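Side-chain contact in hypothetical protein XCC2953 (Xanthomonas campestris pv. campestris, PDB 2OZH), which probably transfers an acyl group, as a putative acetyltransferase of the GNAT family: residues A[95-98]-A[99-102]. Residues are numbered along the deposited sequence; the frame is centred on the assembly and turned at random.
Sequences MAHP and DLQG. With EDO (1,2-ethanediol), chain H.
His97 and Leu100 close a type I beta turn, with Pro98 and Asp99 at its two corners and Leu100 N donating to His97 O (3.0 Å). The chain thereby reverses just past helix 86-96. His97 carries CG anti to its N (chi1 -167°), which sets ND1 to accept from Asp99 N at 3.0 Å, the donor tilted from the ring plane, a histidine counterpart of the Asx-turn bond from N of residue i+2 to the side chain of residue i. Pro98 CD lies over one face of this imidazole, offset toward its rim. Gln101, bent at chi2 (-55°), folds back so that NE2 spends both hydrogens on carbonyls: Met95 O and His97 O, each at 2.9 Å and nearly in the amide plane. His97 O is thus gripped by Leu100 N and Gln101 NE2 from opposite faces of its plane, a clear example of side chains reinforcing a backbone turn. A water also bridges Met95 O and Gln101 OE1. Leu100 CD1 packs on His97 CB (4.0 Å), and the leucine side chain also touches Leu46 and Val62 of the sheet. The whole is a type I beta turn following the helix of a beta-alpha-beta crossover in the GNAT fold, where helix 86-96 connects parallel strands 69-77 and 105-109.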
# COMPACT_ATOMS: atom_id res chain seq x y z
N MSE A 95 10.06 -7.60 9.33
CA MSE A 95 9.21 -7.76 10.51
C MSE A 95 9.72 -6.94 11.68
O MSE A 95 8.92 -6.54 12.56
CB MSE A 95 9.11 -9.23 10.91
CG MSE A 95 8.39 -10.12 9.96
SE MSE A 95 6.45 -9.80 9.86
CE MSE A 95 6.63 -8.70 8.39
N ALA A 96 11.03 -6.70 11.73
CA ALA A 96 11.64 -5.95 12.82
C ALA A 96 11.81 -4.47 12.55
O ALA A 96 12.28 -3.73 13.42
CB ALA A 96 13.03 -6.55 13.20
N HIS A 97 11.48 -4.01 11.33
CA HIS A 97 11.84 -2.64 10.99
C HIS A 97 11.11 -1.62 11.86
O HIS A 97 9.91 -1.72 12.04
CB HIS A 97 11.54 -2.36 9.52
CG HIS A 97 12.17 -1.10 9.03
ND1 HIS A 97 11.63 0.14 9.29
CD2 HIS A 97 13.35 -0.89 8.40
CE1 HIS A 97 12.44 1.07 8.81
NE2 HIS A 97 13.49 0.47 8.26
N PRO A 98 11.82 -0.61 12.38
CA PRO A 98 11.14 0.27 13.33
C PRO A 98 9.98 1.07 12.76
O PRO A 98 9.14 1.54 13.52
CB PRO A 98 12.26 1.21 13.80
CG PRO A 98 13.39 1.00 12.94
CD PRO A 98 13.25 -0.30 12.24
N ASP A 99 9.91 1.23 11.45
CA ASP A 99 8.84 2.02 10.82
C ASP A 99 7.68 1.14 10.38
O ASP A 99 6.74 1.65 9.77
CB ASP A 99 9.37 2.85 9.66
CG ASP A 99 10.41 3.88 10.12
OD1 ASP A 99 10.27 4.43 11.24
OD2 ASP A 99 11.36 4.15 9.37
N LEU A 100 7.76 -0.16 10.63
CA LEU A 100 6.73 -1.12 10.25
C LEU A 100 6.12 -1.87 11.42
O LEU A 100 5.58 -2.97 11.29
CB LEU A 100 7.27 -2.12 9.23
CG LEU A 100 7.84 -1.56 7.94
CD1 LEU A 100 8.37 -2.66 7.06
CD2 LEU A 100 6.81 -0.78 7.15
N GLN A 101 6.17 -1.23 12.60
CA GLN A 101 5.60 -1.80 13.81
C GLN A 101 4.22 -1.25 14.08
O GLN A 101 3.89 -0.14 13.66
CB GLN A 101 6.49 -1.50 15.02
CG GLN A 101 7.92 -2.01 14.88
CD GLN A 101 7.98 -3.47 14.57
OE1 GLN A 101 7.42 -4.29 15.32
NE2 GLN A 101 8.61 -3.84 13.45
N GLY A 102 3.39 -2.04 14.75
CA GLY A 102 2.07 -1.57 15.15
C GLY A 102 1.08 -1.35 14.03
O GLY A 102 0.10 -0.62 14.21
C1 EDO H . 4.01 -5.45 14.92
O1 EDO H . 4.23 -4.46 15.95
C2 EDO H . 3.03 -6.48 15.42
O2 EDO H . 1.78 -6.47 14.71
O HOH W 1 7.85 -7.02 15.43
O HOH W 2 6.62 1.51 13.58